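PDB 3FX3: cyclic nucleotide-binding protein from Ruegeria pomeroyi, which probably acts as a DNA-binding transcription factor of the Crp type, pairing a cyclic nucleotide-binding domain with a helix-turn-helix domain. Local coordinates for residues Val63-Met68 against Tyr97-Glu102; Phe161-Cys166 against Glu217-Leu222. All coordinates share one frame; numbering follows the deposited sequence.

Contact 1 of 2, residues Val63-Met68 against Tyr97-Glu102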
ATOM      1  N   VAL B  63      14.430   4.028 -14.980  1.00 26.27           N
ATOM      2  CA  VAL B  63      14.417   5.485 -14.836  1.00 26.37           C
ATOM      3  C   VAL B  63      14.687   5.811 -13.385  1.00 27.02           C
ATOM      4  O   VAL B  63      14.131   5.168 -12.493  1.00 26.94           O
ATOM      5  CB  VAL B  63      13.043   6.039 -15.254  1.00 25.61           C
ATOM      6  CG1 VAL B  63      12.912   7.535 -14.972  1.00 24.68           C
ATOM      7  CG2 VAL B  63      12.833   5.745 -16.732  1.00 24.61           C
ATOM      8  N   LYS B  64      15.550   6.782 -13.120  1.00 27.06           N
ATOM      9  CA  LYS B  64      15.760   7.215 -11.735  1.00 27.68           C
ATOM     10  C   LYS B  64      15.140   8.586 -11.507  1.00 28.15           C
ATOM     11  O   LYS B  64      15.148   9.429 -12.403  1.00 28.59           O
ATOM     12  CB  LYS B  64      17.239   7.228 -11.369  1.00 27.67           C
ATOM     13  CG  LYS B  64      18.049   8.431 -11.865  1.00 30.22           C
ATOM     14  CD  LYS B  64      19.514   8.426 -11.357  1.00 30.87           C
ATOM     15  CE  LYS B  64      20.399   9.286 -12.265  1.00 31.96           C
ATOM     16  NZ  LYS B  64      21.843   9.334 -11.885  1.00 32.31           N
ATOM     17  N   LEU B  65      14.609   8.805 -10.315  1.00 27.81           N
ATOM     18  CA  LEU B  65      14.143  10.111  -9.897  1.00 28.43           C
ATOM     19  C   LEU B  65      15.110  10.590  -8.816  1.00 28.70           C
ATOM     20  O   LEU B  65      15.454   9.820  -7.931  1.00 28.94           O
ATOM     21  CB  LEU B  65      12.731  10.023  -9.314  1.00 27.77           C
ATOM     22  CG  LEU B  65      11.534  10.063 -10.281  1.00 31.36           C
ATOM     23  CD1 LEU B  65      11.798   9.347 -11.557  1.00 32.79           C
ATOM     24  CD2 LEU B  65      10.230   9.540  -9.619  1.00 30.81           C
ATOM     25  N   PHE B  66      15.493  11.858  -8.854  1.00 29.09           N
ATOM     26  CA  PHE B  66      16.465  12.391  -7.894  1.00 30.28           C
ATOM     27  C   PHE B  66      16.224  13.882  -7.645  1.00 31.77           C
ATOM     28  O   PHE B  66      15.693  14.578  -8.511  1.00 30.37           O
ATOM     29  CB  PHE B  66      17.892  12.146  -8.411  1.00 30.23           C
ATOM     30  CG  PHE B  66      18.213  12.855  -9.704  1.00 29.35           C
ATOM     31  CD1 PHE B  66      17.921  12.267 -10.916  1.00 31.55           C
ATOM     32  CD2 PHE B  66      18.846  14.097  -9.698  1.00 28.38           C
ATOM     33  CE1 PHE B  66      18.207  12.913 -12.122  1.00 31.38           C
ATOM     34  CE2 PHE B  66      19.152  14.759 -10.891  1.00 27.91           C
ATOM     35  CZ  PHE B  66      18.845  14.163 -12.105  1.00 29.80           C
ATOM     36  N   ARG B  67      16.571  14.361  -6.453  1.00 34.40           N
ATOM     37  CA  ARG B  67      16.567  15.789  -6.197  1.00 37.16           C
ATOM     38  C   ARG B  67      17.959  16.303  -5.926  1.00 37.74           C
ATOM     39  O   ARG B  67      18.834  15.558  -5.500  1.00 38.14           O
ATOM     40  CB  ARG B  67      15.604  16.195  -5.091  1.00 38.25           C
ATOM     41  CG  ARG B  67      15.836  15.574  -3.739  1.00 44.68           C
ATOM     42  CD  ARG B  67      14.984  16.308  -2.652  1.00 52.52           C
ATOM     43  NE  ARG B  67      15.769  17.288  -1.884  1.00 58.12           N
ATOM     44  CZ  ARG B  67      16.694  16.984  -0.959  1.00 62.17           C
ATOM     45  NH1 ARG B  67      16.972  15.697  -0.667  1.00 63.38           N
ATOM     46  NH2 ARG B  67      17.360  17.970  -0.331  1.00 61.28           N
HETATM   47  N   MSE B  68      18.151  17.584  -6.205  1.00 38.38           N
HETATM   48  CA  MSE B  68      19.400  18.258  -5.952  1.00 39.90           C
HETATM   49  C   MSE B  68      19.451  18.737  -4.504  1.00 39.77           C
HETATM   50  O   MSE B  68      18.582  19.463  -4.090  1.00 38.93           O
HETATM   51  CB  MSE B  68      19.536  19.463  -6.892  1.00 40.52           C
HETATM   52  CG  MSE B  68      19.484  19.068  -8.365  1.00 43.77           C
HETATM   53 SE   MSE B  68      20.803  17.649  -8.711  0.80 51.32          SE
HETATM   54  CE  MSE B  68      22.316  18.560  -7.935  1.00 40.02           C
ATOM     55  N   TYR B  97       7.427  19.841 -10.793  1.00 30.88           N
ATOM     56  CA  TYR B  97       8.113  18.607 -10.438  1.00 30.49           C
ATOM     57  C   TYR B  97       9.043  18.852  -9.252  1.00 29.87           C
ATOM     58  O   TYR B  97       9.822  19.801  -9.279  1.00 30.26           O
ATOM     59  CB  TYR B  97       8.934  18.081 -11.600  1.00 30.16           C
ATOM     60  CG  TYR B  97       8.173  17.359 -12.680  1.00 29.94           C
ATOM     61  CD1 TYR B  97       7.412  16.239 -12.383  1.00 31.44           C
ATOM     62  CD2 TYR B  97       8.236  17.772 -14.016  1.00 30.12           C
ATOM     63  CE1 TYR B  97       6.715  15.551 -13.365  1.00 29.95           C
ATOM     64  CE2 TYR B  97       7.543  17.062 -15.035  1.00 30.67           C
ATOM     65  CZ  TYR B  97       6.793  15.934 -14.677  1.00 31.80           C
ATOM     66  OH  TYR B  97       6.091  15.195 -15.625  1.00 33.75           O
ATOM     67  N   PRO B  98       8.958  18.010  -8.204  1.00 29.69           N
ATOM     68  CA  PRO B  98       9.828  18.130  -7.038  1.00 30.24           C
ATOM     69  C   PRO B  98      11.149  17.386  -7.233  1.00 30.03           C
ATOM     70  O   PRO B  98      12.035  17.504  -6.405  1.00 31.80           O
ATOM     71  CB  PRO B  98       9.003  17.479  -5.913  1.00 30.48           C
ATOM     72  CG  PRO B  98       8.164  16.490  -6.585  1.00 29.60           C
ATOM     73  CD  PRO B  98       7.923  16.978  -7.998  1.00 30.01           C
ATOM     74  N   VAL B  99      11.253  16.632  -8.328  1.00 29.73           N
ATOM     75  CA  VAL B  99      12.425  15.840  -8.662  1.00 28.11           C
ATOM     76  C   VAL B  99      12.677  15.907 -10.164  1.00 28.17           C
ATOM     77  O   VAL B  99      11.796  16.334 -10.947  1.00 27.23           O
ATOM     78  CB  VAL B  99      12.266  14.367  -8.236  1.00 28.44           C
ATOM     79  CG1 VAL B  99      12.116  14.256  -6.710  1.00 28.82           C
ATOM     80  CG2 VAL B  99      11.098  13.713  -8.939  1.00 26.76           C
ATOM     81  N   SER B 100      13.890  15.513 -10.560  1.00 27.24           N
ATOM     82  CA  SER B 100      14.218  15.274 -11.959  1.00 26.68           C
ATOM     83  C   SER B 100      14.166  13.790 -12.222  1.00 26.81           C
ATOM     84  O   SER B 100      14.231  13.004 -11.287  1.00 26.40           O
ATOM     85  CB  SER B 100      15.615  15.812 -12.255  1.00 26.98           C
ATOM     86  OG  SER B 100      15.650  17.204 -11.988  1.00 26.14           O
ATOM     87  N   ALA B 101      14.032  13.417 -13.496  1.00 26.82           N
ATOM     88  CA  ALA B 101      13.991  12.022 -13.936  1.00 25.95           C
ATOM     89  C   ALA B 101      14.968  11.866 -15.098  1.00 25.99           C
ATOM     90  O   ALA B 101      14.979  12.678 -16.029  1.00 25.69           O
ATOM     91  CB  ALA B 101      12.606  11.651 -14.426  1.00 25.37           C
ATOM     92  N   GLU B 102      15.728  10.791 -15.067  1.00 25.87           N
ATOM     93  CA  GLU B 102      16.746  10.518 -16.060  1.00 26.90           C
ATOM     94  C   GLU B 102      16.780   9.035 -16.340  1.00 25.93           C
ATOM     95  O   GLU B 102      16.639   8.244 -15.412  1.00 25.82           O
ATOM     96  CB  GLU B 102      18.088  10.946 -15.498  1.00 26.84           C
ATOM     97  CG  GLU B 102      19.204  10.944 -16.470  1.00 30.59           C
ATOM     98  CD  GLU B 102      20.460  11.586 -15.860  1.00 33.61           C
ATOM     99  OE1 GLU B 102      20.429  12.824 -15.642  1.00 35.66           O
ATOM    100  OE2 GLU B 102      21.432  10.841 -15.580  1.00 31.01           O
TER
HETATM  101  O   HOH W   1      22.608  11.484 -13.168  1.00 39.06           O
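Two hydrogen-bonded pairs of an antiparallel sheet, Lys64 with Glu102 and Phe66 with Ser100, join these strands through four backbone bonds; Lys64 N to Glu102 O measures 2.9 Å and Ser100 N to Phe66 O likewise 2.9 Å. Leu65 and Ala101 form the non-hydrogen-bonded pair between them, where Leu65 CA approaches Ser100 O at 3.2 Å in a CA-H...O contact. The strands belong to one of the two antiparallel sheets of the cyclic nucleotide-binding domain, a cupin-like beta-sandwich, and strand 74-81 flanks 62-68 on its other edge. On the sheet face of Lys64, Phe66 and Glu102, Ser100 CB makes a CH-pi contact over the Phe66 ring, 4.0 Å from its centroid, while Glu102 CB meets the ring edge. Phe66 CG sits between its backbone N and carbonyl carbon (chi1 63°), which brings the ring over Ser100 CB. Replacing Phe66 by an alanine would remove the ring, and Ser100 CB and Glu102 CB would probably lose their apolar partner on this face. Lys64 and Glu102 run side by side; Lys64 NZ and Glu102 OE2, 4.0 Å apart, are linked by a water rather than a salt bridge. Apolar contacts occupy the opposite face, where Leu65 CD1 touches Ala101 CB at 3.8 Å and Leu65 CG meets Val99 CG2.

Contact 2 of 2, residues Phe161-Cys166 against Glu217-Leu222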
ATOM      1  N   PHE B 161      11.847  -9.911  -5.507  1.00 34.60           N
ATOM      2  CA  PHE B 161      12.004  -8.793  -6.413  1.00 34.43           C
ATOM      3  C   PHE B 161      12.269  -9.283  -7.854  1.00 33.91           C
ATOM      4  O   PHE B 161      11.628  -8.862  -8.804  1.00 33.69           O
ATOM      5  CB  PHE B 161      13.119  -7.874  -5.878  1.00 35.01           C
ATOM      6  CG  PHE B 161      13.480  -6.758  -6.808  1.00 37.09           C
ATOM      7  CD1 PHE B 161      12.735  -5.593  -6.817  1.00 39.07           C
ATOM      8  CD2 PHE B 161      14.559  -6.877  -7.671  1.00 37.72           C
ATOM      9  CE1 PHE B 161      13.047  -4.554  -7.684  1.00 39.74           C
ATOM     10  CE2 PHE B 161      14.889  -5.825  -8.528  1.00 39.54           C
ATOM     11  CZ  PHE B 161      14.114  -4.667  -8.525  1.00 38.69           C
ATOM     12  N   LEU B 162      13.202 -10.195  -8.014  1.00 34.36           N
ATOM     13  CA  LEU B 162      13.474 -10.757  -9.323  1.00 35.13           C
ATOM     14  C   LEU B 162      12.238 -11.443  -9.923  1.00 36.39           C
ATOM     15  O   LEU B 162      11.935 -11.250 -11.094  1.00 35.55           O
ATOM     16  CB  LEU B 162      14.656 -11.718  -9.240  1.00 34.48           C
ATOM     17  CG  LEU B 162      16.012 -11.051  -8.982  1.00 34.74           C
ATOM     18  CD1 LEU B 162      17.114 -12.107  -8.844  1.00 32.90           C
ATOM     19  CD2 LEU B 162      16.362 -10.059 -10.127  1.00 32.98           C
ATOM     20  N   LEU B 163      11.507 -12.204  -9.108  1.00 38.24           N
ATOM     21  CA  LEU B 163      10.310 -12.903  -9.588  1.00 40.15           C
ATOM     22  C   LEU B 163       9.253 -11.931 -10.095  1.00 41.88           C
ATOM     23  O   LEU B 163       8.614 -12.172 -11.117  1.00 42.31           O
ATOM     24  CB  LEU B 163       9.720 -13.775  -8.484  1.00 40.26           C
ATOM     25  CG  LEU B 163      10.534 -15.055  -8.201  1.00 40.33           C
ATOM     26  CD1 LEU B 163      10.341 -15.521  -6.751  1.00 37.64           C
ATOM     27  CD2 LEU B 163      10.166 -16.150  -9.198  1.00 40.09           C
ATOM     28  N   GLU B 164       9.059 -10.838  -9.373  1.00 43.50           N
ATOM     29  CA  GLU B 164       8.122  -9.829  -9.810  1.00 45.53           C
ATOM     30  C   GLU B 164       8.569  -9.196 -11.144  1.00 45.98           C
ATOM     31  O   GLU B 164       7.731  -8.911 -11.981  1.00 46.45           O
ATOM     32  CB  GLU B 164       7.959  -8.778  -8.715  1.00 46.01           C
ATOM     33  CG  GLU B 164       6.919  -7.719  -9.012  1.00 50.26           C
ATOM     34  CD  GLU B 164       5.965  -7.460  -7.837  1.00 55.55           C
ATOM     35  OE1 GLU B 164       6.223  -7.930  -6.689  1.00 57.47           O
ATOM     36  OE2 GLU B 164       4.946  -6.775  -8.084  1.00 59.82           O
ATOM     37  N   LEU B 165       9.870  -9.001 -11.360  1.00 46.88           N
ATOM     38  CA  LEU B 165      10.361  -8.472 -12.658  1.00 47.98           C
ATOM     39  C   LEU B 165      10.138  -9.422 -13.859  1.00 49.17           C
ATOM     40  O   LEU B 165      10.012  -8.972 -14.987  1.00 48.98           O
ATOM     41  CB  LEU B 165      11.852  -8.098 -12.591  1.00 47.94           C
ATOM     42  CG  LEU B 165      12.334  -7.019 -11.610  1.00 48.39           C
ATOM     43  CD1 LEU B 165      13.863  -6.825 -11.737  1.00 48.70           C
ATOM     44  CD2 LEU B 165      11.595  -5.726 -11.830  1.00 47.90           C
ATOM     45  N   CYS B 166      10.096 -10.729 -13.632  1.00 50.75           N
ATOM     46  CA  CYS B 166       9.852 -11.678 -14.734  1.00 52.30           C
ATOM     47  C   CYS B 166       8.385 -11.795 -15.107  1.00 53.36           C
ATOM     48  O   CYS B 166       7.527 -11.858 -14.226  1.00 54.21           O
ATOM     49  CB  CYS B 166      10.355 -13.056 -14.355  1.00 52.28           C
ATOM     50  SG  CYS B 166      12.118 -13.134 -14.402  1.00 53.62           S
ATOM     51  N   GLU B 217      17.629 -19.272 -14.150  1.00 45.53           N
ATOM     52  CA  GLU B 217      17.503 -20.486 -14.966  1.00 46.33           C
ATOM     53  C   GLU B 217      16.099 -21.103 -14.819  1.00 46.41           C
ATOM     54  O   GLU B 217      15.497 -21.504 -15.817  1.00 46.68           O
ATOM     55  CB  GLU B 217      18.635 -21.489 -14.694  1.00 46.60           C
ATOM     56  CG  GLU B 217      18.566 -22.252 -13.371  1.00 48.66           C
ATOM     57  CD  GLU B 217      19.784 -23.165 -13.152  1.00 50.87           C
ATOM     58  OE1 GLU B 217      20.904 -22.795 -13.581  1.00 51.48           O
ATOM     59  OE2 GLU B 217      19.624 -24.256 -12.543  1.00 53.18           O
ATOM     60  N   ASP B 218      15.551 -21.099 -13.601  1.00 46.33           N
ATOM     61  CA  ASP B 218      14.240 -21.710 -13.342  1.00 45.85           C
ATOM     62  C   ASP B 218      13.394 -20.907 -12.354  1.00 45.58           C
ATOM     63  O   ASP B 218      13.650 -20.903 -11.148  1.00 45.45           O
ATOM     64  CB  ASP B 218      14.431 -23.146 -12.837  1.00 45.90           C
ATOM     65  CG  ASP B 218      13.132 -23.959 -12.821  1.00 45.78           C
ATOM     66  OD1 ASP B 218      12.032 -23.408 -12.587  1.00 46.13           O
ATOM     67  OD2 ASP B 218      13.224 -25.182 -13.018  1.00 48.75           O
ATOM     68  N   ILE B 219      12.357 -20.265 -12.882  1.00 45.46           N
ATOM     69  CA  ILE B 219      11.430 -19.471 -12.087  1.00 45.50           C
ATOM     70  C   ILE B 219      10.843 -20.266 -10.928  1.00 45.29           C
ATOM     71  O   ILE B 219      10.705 -19.745  -9.829  1.00 45.43           O
ATOM     72  CB  ILE B 219      10.245 -18.922 -12.939  1.00 45.71           C
ATOM     73  CG1 ILE B 219      10.747 -17.954 -14.022  1.00 46.31           C
ATOM     74  CG2 ILE B 219       9.185 -18.221 -12.045  1.00 45.16           C
ATOM     75  CD1 ILE B 219       9.619 -17.181 -14.717  1.00 47.52           C
ATOM     76  N   ALA B 220      10.495 -21.524 -11.181  1.00 45.03           N
ATOM     77  CA  ALA B 220       9.895 -22.359 -10.158  1.00 44.53           C
ATOM     78  C   ALA B 220      10.905 -22.596  -9.027  1.00 44.20           C
ATOM     79  O   ALA B 220      10.590 -22.412  -7.850  1.00 44.00           O
ATOM     80  CB  ALA B 220       9.409 -23.686 -10.771  1.00 44.54           C
ATOM     81  N   LEU B 221      12.125 -22.970  -9.390  1.00 43.77           N
ATOM     82  CA  LEU B 221      13.203 -23.114  -8.414  1.00 43.85           C
ATOM     83  C   LEU B 221      13.403 -21.835  -7.576  1.00 43.80           C
ATOM     84  O   LEU B 221      13.605 -21.904  -6.362  1.00 43.75           O
ATOM     85  CB  LEU B 221      14.493 -23.481  -9.129  1.00 43.74           C
ATOM     86  CG  LEU B 221      15.695 -23.881  -8.271  1.00 44.72           C
ATOM     87  CD1 LEU B 221      15.560 -25.320  -7.760  1.00 45.04           C
ATOM     88  CD2 LEU B 221      16.975 -23.729  -9.084  1.00 44.51           C
ATOM     89  N   LEU B 222      13.325 -20.668  -8.214  1.00 43.82           N
ATOM     90  CA  LEU B 222      13.543 -19.414  -7.489  1.00 43.65           C
ATOM     91  C   LEU B 222      12.387 -19.143  -6.538  1.00 43.79           C
ATOM     92  O   LEU B 222      12.603 -18.794  -5.372  1.00 43.38           O
ATOM     93  CB  LEU B 222      13.771 -18.233  -8.446  1.00 43.33           C
ATOM     94  CG  LEU B 222      14.146 -16.888  -7.793  1.00 42.69           C
ATOM     95  CD1 LEU B 222      15.311 -17.028  -6.819  1.00 40.85           C
ATOM     96  CD2 LEU B 222      14.477 -15.844  -8.860  1.00 42.05           C
TER
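The last turn of helix 154-165 faces the first turn of helix 219-227 at side-chain distance, the nearest CA atoms, those of Leu163 and Ile219, standing 7.1 Å apart. Leu163 divides its two methyls between two partners. CD2 reaches Ile219 CG2 at 3.7 Å, the two side chains meeting at a slant, and CD1 lies against the Leu222 backbone carbonyl carbon. Leu163 and Leu222 run antiparallel alongside each other, their CG atoms 4.1 Å apart. With its CG anti to the backbone N (chi1 -174°), Leu222 carries its branch across toward helix 154-165, where CD2 reaches Leu162 CB at 4.1 Å. At the other end of the patch, Cys166 CB meets Ile219 CD1 at 4.2 Å, just where the chain leaves the helix. The sulfur of Cys166 forms a disulfide with Cys173, tying this helix end to the start of strand 173-176, whose Val175 packs on Leu162. Asp218 is the N-cap of the second helix, with OD1 accepting weak bonds from Ala220 N and Leu221 N. The contact thus joins helix 154-165 to helix 219-227, the last in the chain, within the Crp-like helix-turn-helix domain. All five touching residues are buried and their side chains meet carbon to carbon, so their fit depends on shape and the exclusion of water, while the covalent and polar restraints lie beside the interface.

How the contacts relate
The pair illustrates how one chain solves packing differently in two domains. Contact 1 joins neighbouring strands of the cyclic nucleotide-binding domain, contact 2 two helices of the Crp-like helix-turn-helix domain; they share no element, their centres lie about 29 Å apart on opposite sides of the chain's centre, and they follow in series along the sequence. Contact 1 is partly buried, with backbone bonding at its heart, an aliphatic face at Leu65 and Ala101, and a mixed one where the Phe66 ring sits beside the water-bridged Lys64 and Glu102. Contact 2 is fully buried yet smaller, 237 against 484 Å², and relies on aliphatic side chains, because helices spend their backbone bonds internally whereas strands must share theirs.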